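Side-chain contacts in 6-phosphogluconate dehydrogenase NAD-binding (Dyadobacter fermentans, PDB 4GBJ), which probably binds NAD or NADP and works as an oxidoreductase related to 6-phosphogluconate and 3-hydroxyisobutyrate dehydrogenases: residues T98-T103 and L249-D254; I181-E186 and M259-I264; R105-V110 and A116-A121. One frame throughout, in Å; residues are numbered along the deposited sequence.

How the interactions relate
Interactions 1 and 3 share helix 101-113: its first turn faces helix 238-254 in interaction 1, while the following turns lie on strand 117-124 in interaction 3, with centres about 15 Å apart. Interaction 3 is nested within the 145-residue span that interaction 1 closes between the nucleotide-binding and helical parts. Interaction 2 belongs to the helical part and alternates with interaction 1 along the chain, in the order 98-103, 181-186, 249-254, 259-264. Their centres are about 16 Å apart, and L249 CD2 and A262 CB meet at 3.7 Å. Interactions 2 and 3 do not touch, their nearest atoms lying about 13 Å apart. Interaction 1 links the Rossmann-type sheet region to helices that meet the second subunit.

Interaction 1: T98-T103 and L249-D254; sequences TISPET and LQTASD
S100 and T251 mark the closest backbone approach, 7.1 Å from CA to CA, where the start of helix 101-113 faces the C-terminal part of helix 238-254. The tightest side-chain contact is one residue further on: the CG-CD side of the P101 ring meets both branches of T251, with P101 CD 3.4 Å from T251 OG1. The methyl contributes as well, T251 CG2 standing 3.8 Å from P101 CG. This follows from the T251 torsion (chi1 -65°), which sets CG2 anti to the backbone N and OG1 anti to the carbonyl carbon. Both residues also touch L175 of helix 169-197, and T251 packs on N198 of the second subunit. The P101 side chain is about 8 Å from that of K174, the predicted active-site lysine.

T251 OG1 is hydrogen-bonded to the carbonyl of L247, one turn earlier, and accepts from a water at 2.9 Å. The same water lies doubtfully close to S100 OG. S100 is the N-cap of helix 101-113, its OG taking a weak bond from E102 N at 3.0 Å.

On the solvent-exposed side of the contact, the side chains of E102 and D254 cross at about a right angle, with E102 OE2 3.9 Å from D254 OD2. D254 OD1 instead receives Q250 NE2 at 3.0 Å on its syn side, the donor tilted 30° from the carboxylate plane. The direct part of this domain-to-domain contact is mainly the packing of P101 on T251, with a water held by T251 OG1 beside it, and the two acidic groups would probably add a mild repulsion.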
loop_
_atom_site.group_PDB
_atom_site.type_symbol
_atom_site.label_atom_id
_atom_site.label_comp_id
_atom_site.label_asym_id
_atom_site.label_seq_id
_atom_site.Cartn_x
_atom_site.Cartn_y
_atom_site.Cartn_z
ATOM N N THR B 98 -10.751 -7.993 -17.527
ATOM C CA THR B 98 -10.555 -8.396 -16.130
ATOM C C THR B 98 -11.632 -9.411 -15.785
ATOM O O THR B 98 -12.779 -9.073 -15.493
ATOM C CB THR B 98 -10.601 -7.226 -15.194
ATOM O OG1 THR B 98 -9.645 -6.270 -15.630
ATOM C CG2 THR B 98 -10.340 -7.635 -13.766
ATOM N N ILE B 99 -11.260 -10.646 -15.803
ATOM C CA ILE B 99 -12.190 -11.731 -15.546
ATOM C C ILE B 99 -11.543 -12.771 -14.674
ATOM O O ILE B 99 -10.357 -12.721 -14.367
ATOM C CB ILE B 99 -12.701 -12.361 -16.877
ATOM C CG1 ILE B 99 -11.604 -13.040 -17.632
ATOM C CG2 ILE B 99 -13.454 -11.332 -17.703
ATOM C CD1 ILE B 99 -12.094 -13.736 -18.917
ATOM N N SER B 100 -12.359 -13.693 -14.265
ATOM C CA SER B 100 -11.972 -14.784 -13.418
ATOM C C SER B 100 -10.978 -15.728 -14.103
ATOM O O SER B 100 -11.224 -16.135 -15.236
ATOM C CB SER B 100 -13.232 -15.597 -13.053
ATOM O OG SER B 100 -12.917 -16.858 -12.496
ATOM N N PRO B 101 -9.987 -16.238 -13.352
ATOM C CA PRO B 101 -9.138 -17.333 -13.870
ATOM C C PRO B 101 -9.948 -18.518 -14.382
ATOM O O PRO B 101 -9.607 -19.124 -15.388
ATOM C CB PRO B 101 -8.347 -17.771 -12.624
ATOM C CG PRO B 101 -8.330 -16.623 -11.772
ATOM C CD PRO B 101 -9.554 -15.820 -12.008
ATOM N N GLU B 102 -11.025 -18.859 -13.664
ATOM C CA GLU B 102 -11.898 -19.955 -14.080
ATOM C C GLU B 102 -12.546 -19.687 -15.435
ATOM O O GLU B 102 -12.647 -20.617 -16.244
ATOM C CB GLU B 102 -12.979 -20.171 -13.041
ATOM C CG GLU B 102 -14.028 -21.225 -13.386
ATOM C CD GLU B 102 -15.094 -21.273 -12.311
ATOM O OE1 GLU B 102 -16.012 -20.423 -12.363
ATOM O OE2 GLU B 102 -14.950 -22.078 -11.361
ATOM N N THR B 103 -13.026 -18.449 -15.679
ATOM C CA THR B 103 -13.628 -18.141 -16.979
ATOM C C THR B 103 -12.557 -18.308 -18.070
ATOM O O THR B 103 -12.831 -18.848 -19.120
ATOM C CB THR B 103 -14.246 -16.737 -16.994
ATOM O OG1 THR B 103 -15.283 -16.699 -16.030
ATOM C CG2 THR B 103 -14.848 -16.373 -18.345
ATOM N N LEU B 249 -12.560 -13.195 -4.162
ATOM C CA LEU B 249 -13.023 -14.097 -3.113
ATOM C C LEU B 249 -13.369 -15.470 -3.668
ATOM O O LEU B 249 -13.029 -16.470 -3.038
ATOM C CB LEU B 249 -14.205 -13.513 -2.368
ATOM C CG LEU B 249 -13.854 -12.327 -1.473
ATOM C CD1 LEU B 249 -15.112 -11.475 -1.154
ATOM C CD2 LEU B 249 -13.185 -12.822 -0.171
ATOM N N GLN B 250 -14.001 -15.529 -4.853
ATOM C CA GLN B 250 -14.304 -16.833 -5.465
ATOM C C GLN B 250 -13.037 -17.560 -5.819
ATOM O O GLN B 250 -12.944 -18.770 -5.633
ATOM C CB GLN B 250 -15.166 -16.673 -6.720
ATOM C CG GLN B 250 -15.686 -18.002 -7.299
ATOM C CD GLN B 250 -16.611 -18.719 -6.305
ATOM O OE1 GLN B 250 -17.593 -18.124 -5.842
ATOM N NE2 GLN B 250 -16.334 -20.007 -5.921
ATOM N N THR B 251 -12.097 -16.838 -6.448
ATOM C CA THR B 251 -10.824 -17.399 -6.879
ATOM C C THR B 251 -10.060 -17.957 -5.665
ATOM O O THR B 251 -9.536 -19.071 -5.725
ATOM C CB THR B 251 -10.024 -16.322 -7.635
ATOM O OG1 THR B 251 -10.754 -16.014 -8.811
ATOM C CG2 THR B 251 -8.631 -16.764 -7.998
ATOM N N ALA B 252 -9.995 -17.191 -4.579
ATOM C CA ALA B 252 -9.258 -17.631 -3.396
ATOM C C ALA B 252 -9.974 -18.839 -2.748
ATOM O O ALA B 252 -9.334 -19.830 -2.408
ATOM C CB ALA B 252 -9.081 -16.461 -2.409
ATOM N N SER B 253 -11.301 -18.774 -2.616
ATOM C CA SER B 253 -12.071 -19.881 -2.033
ATOM C C SER B 253 -11.839 -21.215 -2.769
ATOM O O SER B 253 -11.639 -22.251 -2.138
ATOM C CB SER B 253 -13.553 -19.564 -2.086
ATOM O OG SER B 253 -14.242 -20.587 -1.405
ATOM N N ASP B 254 -11.785 -21.165 -4.101
ATOM C CA ASP B 254 -11.590 -22.333 -4.950
ATOM C C ASP B 254 -10.248 -23.011 -4.734
ATOM O O ASP B 254 -10.134 -24.183 -5.029
ATOM C CB ASP B 254 -11.764 -21.951 -6.406
ATOM C CG ASP B 254 -13.230 -21.714 -6.786
ATOM O OD1 ASP B 254 -14.131 -21.993 -5.935
ATOM O OD2 ASP B 254 -13.478 -21.147 -7.863
HETATM O O HOH W 1 -11.763 -17.946 -10.692
#

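Interaction 2: I181-E186 and M259-I264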
loop_
_atom_site.group_PDB
_atom_site.type_symbol
_atom_site.label_atom_id
_atom_site.label_comp_id
_atom_site.label_asym_id
_atom_site.label_seq_id
_atom_site.Cartn_x
_atom_site.Cartn_y
_atom_site.Cartn_z
ATOM N N ILE B 181 -4.987 -2.721 -4.423
ATOM C CA ILE B 181 -5.396 -1.322 -4.590
ATOM C C ILE B 181 -6.533 -1.019 -3.609
ATOM O O ILE B 181 -6.481 -0.008 -2.920
ATOM C CB ILE B 181 -5.766 -0.977 -6.018
ATOM C CG1 ILE B 181 -4.524 -1.051 -6.947
ATOM C CG2 ILE B 181 -6.423 0.460 -6.073
ATOM C CD1 ILE B 181 -4.921 -1.087 -8.470
ATOM N N ALA B 182 -7.527 -1.914 -3.524
ATOM C CA ALA B 182 -8.699 -1.794 -2.642
ATOM C C ALA B 182 -8.265 -1.787 -1.175
ATOM O O ALA B 182 -8.806 -0.985 -0.387
ATOM C CB ALA B 182 -9.697 -2.916 -2.902
ATOM N N CYS B 183 -7.290 -2.626 -0.804
ATOM C CA CYS B 183 -6.724 -2.597 0.559
ATOM C C CYS B 183 -6.053 -1.258 0.856
ATOM O O CYS B 183 -6.126 -0.780 1.975
ATOM C CB CYS B 183 -5.729 -3.728 0.769
ATOM S SG CYS B 183 -6.462 -5.360 0.807
ATOM N N SER B 184 -5.380 -0.683 -0.121
ATOM C CA SER B 184 -4.690 0.616 0.047
ATOM C C SER B 184 -5.697 1.681 0.320
ATOM O O SER B 184 -5.495 2.508 1.195
ATOM C CB SER B 184 -3.844 0.927 -1.191
ATOM O OG SER B 184 -2.952 -0.167 -1.366
ATOM N N LEU B 185 -6.811 1.662 -0.418
ATOM C CA LEU B 185 -7.898 2.598 -0.171
ATOM C C LEU B 185 -8.478 2.458 1.239
ATOM O O LEU B 185 -8.728 3.447 1.917
ATOM C CB LEU B 185 -9.027 2.371 -1.162
ATOM C CG LEU B 185 -8.779 2.962 -2.576
ATOM C CD1 LEU B 185 -9.698 2.251 -3.605
ATOM C CD2 LEU B 185 -9.017 4.449 -2.580
ATOM N N GLU B 186 -8.717 1.219 1.658
ATOM C CA GLU B 186 -9.286 0.961 2.962
ATOM C C GLU B 186 -8.327 1.381 4.096
ATOM O O GLU B 186 -8.779 2.002 5.049
ATOM C CB GLU B 186 -9.691 -0.523 3.090
ATOM C CG GLU B 186 -10.081 -0.914 4.494
ATOM C CD GLU B 186 -11.318 -0.251 5.027
ATOM O OE1 GLU B 186 -11.501 -0.285 6.261
ATOM O OE2 GLU B 186 -12.186 0.146 4.216
HETATM N N MSE B 259 -9.297 -14.758 2.643
HETATM C CA MSE B 259 -8.797 -13.416 2.352
HETATM C C MSE B 259 -9.469 -12.420 3.301
HETATM O O MSE B 259 -10.340 -11.690 2.854
HETATM C CB MSE B 259 -9.107 -12.999 0.876
HETATM C CG MSE B 259 -8.603 -13.909 -0.216
HETATM SE SE MSE B 259 -6.721 -13.905 -0.474
HETATM C CE MSE B 259 -6.783 -12.423 -1.669
ATOM N N PRO B 260 -9.082 -12.376 4.600
ATOM C CA PRO B 260 -9.779 -11.529 5.575
ATOM C C PRO B 260 -9.912 -10.083 5.196
ATOM O O PRO B 260 -11.011 -9.564 5.364
ATOM C CB PRO B 260 -8.930 -11.716 6.858
ATOM C CG PRO B 260 -8.437 -13.072 6.742
ATOM C CD PRO B 260 -8.096 -13.237 5.288
ATOM N N PHE B 261 -8.870 -9.451 4.592
ATOM C CA PHE B 261 -8.973 -8.099 4.134
ATOM C C PHE B 261 -10.030 -7.972 3.036
ATOM O O PHE B 261 -10.773 -6.985 2.997
ATOM C CB PHE B 261 -7.602 -7.573 3.609
ATOM C CG PHE B 261 -6.598 -7.067 4.626
ATOM C CD1 PHE B 261 -6.881 -7.089 5.986
ATOM C CD2 PHE B 261 -5.492 -6.347 4.214
ATOM C CE1 PHE B 261 -5.979 -6.535 6.911
ATOM C CE2 PHE B 261 -4.624 -5.774 5.130
ATOM C CZ PHE B 261 -4.865 -5.876 6.468
ATOM N N ALA B 262 -10.066 -8.928 2.119
ATOM C CA ALA B 262 -11.060 -8.851 1.026
ATOM C C ALA B 262 -12.528 -8.908 1.554
ATOM O O ALA B 262 -13.411 -8.276 0.976
ATOM C CB ALA B 262 -10.805 -9.937 -0.009
ATOM N N ASP B 263 -12.781 -9.611 2.679
ATOM C CA ASP B 263 -14.115 -9.671 3.309
ATOM C C ASP B 263 -14.579 -8.272 3.731
ATOM O O ASP B 263 -15.709 -7.883 3.450
ATOM C CB ASP B 263 -14.104 -10.574 4.535
ATOM C CG ASP B 263 -13.680 -12.021 4.300
ATOM O OD1 ASP B 263 -13.691 -12.470 3.130
ATOM O OD2 ASP B 263 -13.397 -12.708 5.271
ATOM N N ILE B 264 -13.652 -7.504 4.332
ATOM C CA ILE B 264 -13.862 -6.122 4.770
ATOM C C ILE B 264 -14.162 -5.256 3.557
ATOM O O ILE B 264 -15.140 -4.566 3.597
ATOM C CB ILE B 264 -12.671 -5.573 5.553
ATOM C CG1 ILE B 264 -12.381 -6.389 6.851
ATOM C CG2 ILE B 264 -12.826 -4.077 5.881
ATOM C CD1 ILE B 264 -13.239 -6.374 7.782
#
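C183 and F261 each turn their side chains anti to their own carbonyl carbon, with chi1 at -69° and -82°, and these torsions bring the thiol against the root of the aromatic ring. The result is a Cys sulfur-aromatic contact between two helices, 169-197 and 260-274, of the helical part of the protein. C183 SG lies 4.9 Å from the F261 ring centroid and 72° off the ring normal, an oblique approach. Backbones are near here, the CA atoms of C183 and F261 being 6.9 Å apart. The F261 ring also stacks with F261 of the second subunit, and its backbone N donates to E190 OE2 of that subunit, so the cysteine packs against a residue of the dimer interface.

One turn further along both helices, the E186 side chain, bent at chi2, crosses I264 at about a right angle. E186 OE1 is 4.0 Å from I264 CG2, a methyl brushing a buried carboxylate. The charge of that carboxylate is met by a salt bridge from E186 OE1 to R268 NH2, on the same helix as I264. At the sulfur, two F261 atoms are about equally near: C183 SG is 3.7 Å from both F261 CB and F261 CD2.

Interaction 3: R105-V110 and A116-A121; sequences RQLAQV and AHYVGA
A108 and Y118 carry the apolar part of the contact, their CA atoms only 4.9 Å apart where helix 101-113 lies against strand 117-124. The approach is close because one partner is an alanine: Y118 CB sits 3.5 Å from A108 CA and 3.6 Å from A108 CB. With Y118 CG anti to its own backbone N (chi1 -180°), the ring runs along the helix, one face under the backbone N of A108, and its far part reaches the preceding residue. There Y118 CE1 is 4.0 Å from L107 CB, an oblique approach to the ring.

The polar link between the two backbones passes through a single water, which donates to A108 O and accepts from Y118 N, each at 2.9 Å. No direct hydrogen bond spans the segments. Outside them, Y118 OH is hydrogen-bonded to S95 OG and to S104 OG, and the ring makes edge-to-face contacts with H93 and H111.

A leucine in place of Y118 would probably leave S95 and S104 without their hydroxyl partner and strip H93 and H111 of the ring they pack on.

Helix 101-113 connects strand 92-95 to the parallel strand 117-124 beside it, and this tyrosine links all three elements: a beta-alpha-beta unit of the Rossmann-type nucleotide-binding domain, with the helix packed on the sheet it crosses.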
loop_
_atom_site.group_PDB
_atom_site.type_symbol
_atom_site.label_atom_id
_atom_site.label_comp_id
_atom_site.label_asym_id
_atom_site.label_seq_id
_atom_site.Cartn_x
_atom_site.Cartn_y
_atom_site.Cartn_z
ATOM N N ARG B 105 -9.731 -20.216 -18.052
ATOM C CA ARG B 105 -9.367 -21.623 -18.225
ATOM C C ARG B 105 -10.465 -22.365 -18.979
ATOM O O ARG B 105 -10.149 -23.190 -19.806
ATOM C CB ARG B 105 -9.118 -22.276 -16.871
ATOM C CG ARG B 105 -7.892 -21.726 -16.130
ATOM C CD ARG B 105 -7.953 -22.138 -14.644
ATOM N NE ARG B 105 -6.780 -21.653 -13.909
ATOM C CZ ARG B 105 -6.741 -21.347 -12.612
ATOM N NH1 ARG B 105 -7.821 -21.497 -11.846
ATOM N NH2 ARG B 105 -5.620 -20.905 -12.065
ATOM N N GLN B 106 -11.748 -22.039 -18.728
ATOM C CA GLN B 106 -12.887 -22.672 -19.421
ATOM C C GLN B 106 -12.873 -22.314 -20.882
ATOM O O GLN B 106 -12.921 -23.198 -21.712
ATOM C CB GLN B 106 -14.215 -22.211 -18.813
ATOM C CG GLN B 106 -14.575 -22.853 -17.495
ATOM C CD GLN B 106 -15.823 -22.210 -16.907
ATOM O OE1 GLN B 106 -16.403 -21.261 -17.477
ATOM N NE2 GLN B 106 -16.281 -22.735 -15.765
ATOM N N LEU B 107 -12.753 -21.006 -21.197
ATOM C CA LEU B 107 -12.687 -20.538 -22.581
ATOM C C LEU B 107 -11.459 -21.072 -23.301
ATOM O O LEU B 107 -11.564 -21.469 -24.464
ATOM C CB LEU B 107 -12.712 -19.014 -22.658
ATOM C CG LEU B 107 -14.040 -18.387 -22.255
ATOM C CD1 LEU B 107 -13.863 -16.928 -21.976
ATOM C CD2 LEU B 107 -15.119 -18.620 -23.328
ATOM N N ALA B 108 -10.305 -21.124 -22.612
ATOM C CA ALA B 108 -9.058 -21.652 -23.218
ATOM C C ALA B 108 -9.210 -23.066 -23.634
ATOM O O ALA B 108 -8.662 -23.494 -24.678
ATOM C CB ALA B 108 -7.884 -21.540 -22.237
ATOM N N GLN B 109 -9.966 -23.807 -22.843
ATOM C CA GLN B 109 -10.242 -25.217 -23.154
ATOM C C GLN B 109 -11.025 -25.289 -24.501
ATOM O O GLN B 109 -10.640 -26.022 -25.397
ATOM C CB GLN B 109 -10.989 -25.895 -21.969
ATOM C CG GLN B 109 -10.407 -27.273 -21.608
ATOM C CD GLN B 109 -10.628 -28.318 -22.701
ATOM O OE1 GLN B 109 -11.754 -28.822 -22.891
ATOM N NE2 GLN B 109 -9.566 -28.723 -23.413
ATOM N N VAL B 110 -12.038 -24.433 -24.679
ATOM C CA VAL B 110 -12.867 -24.417 -25.885
ATOM C C VAL B 110 -12.023 -24.021 -27.106
ATOM O O VAL B 110 -12.187 -24.607 -28.172
ATOM C CB VAL B 110 -14.119 -23.508 -25.733
ATOM C CG1 VAL B 110 -14.927 -23.429 -27.043
ATOM C CG2 VAL B 110 -15.003 -23.993 -24.585
ATOM N N ALA B 116 -7.075 -23.512 -31.693
ATOM C CA ALA B 116 -6.795 -22.094 -31.432
ATOM C C ALA B 116 -6.178 -21.951 -30.035
ATOM O O ALA B 116 -6.236 -22.891 -29.237
ATOM C CB ALA B 116 -8.076 -21.274 -31.538
ATOM N N HIS B 117 -5.629 -20.780 -29.715
ATOM C CA HIS B 117 -4.988 -20.563 -28.423
ATOM C C HIS B 117 -5.549 -19.333 -27.738
ATOM O O HIS B 117 -5.593 -18.252 -28.319
ATOM C CB HIS B 117 -3.464 -20.405 -28.573
ATOM C CG HIS B 117 -2.803 -21.474 -29.385
ATOM N ND1 HIS B 117 -2.552 -22.707 -28.851
ATOM C CD2 HIS B 117 -2.300 -21.430 -30.643
ATOM C CE1 HIS B 117 -1.927 -23.397 -29.792
ATOM N NE2 HIS B 117 -1.812 -22.687 -30.913
ATOM N N TYR B 118 -5.912 -19.496 -26.477
ATOM C CA TYR B 118 -6.370 -18.419 -25.639
ATOM C C TYR B 118 -5.219 -17.901 -24.810
ATOM O O TYR B 118 -4.567 -18.679 -24.134
ATOM C CB TYR B 118 -7.484 -18.911 -24.734
ATOM C CG TYR B 118 -8.034 -17.845 -23.820
ATOM C CD1 TYR B 118 -9.186 -17.146 -24.155
ATOM C CD2 TYR B 118 -7.474 -17.617 -22.566
ATOM C CE1 TYR B 118 -9.791 -16.286 -23.256
ATOM C CE2 TYR B 118 -8.012 -16.668 -21.700
ATOM C CZ TYR B 118 -9.176 -16.011 -22.048
ATOM O OH TYR B 118 -9.737 -15.079 -21.219
ATOM N N VAL B 119 -4.954 -16.612 -24.884
ATOM C CA VAL B 119 -3.921 -15.970 -24.043
ATOM C C VAL B 119 -4.594 -15.020 -23.065
ATOM O O VAL B 119 -5.243 -14.077 -23.504
ATOM C CB VAL B 119 -2.885 -15.239 -24.898
ATOM C CG1 VAL B 119 -1.955 -14.389 -24.030
ATOM C CG2 VAL B 119 -2.075 -16.251 -25.700
ATOM N N GLY B 120 -4.467 -15.300 -21.767
ATOM C CA GLY B 120 -4.956 -14.417 -20.720
ATOM C C GLY B 120 -4.052 -13.223 -20.648
ATOM O O GLY B 120 -2.833 -13.398 -20.564
ATOM N N ALA B 121 -4.587 -12.022 -20.903
ATOM C CA ALA B 121 -3.718 -10.833 -21.062
ATOM C C ALA B 121 -4.267 -9.610 -20.370
ATOM O O ALA B 121 -4.342 -8.555 -20.981
ATOM C CB ALA B 121 -3.503 -10.533 -22.538
HETATM O O HOH W 2 -6.251 -22.155 -25.427
#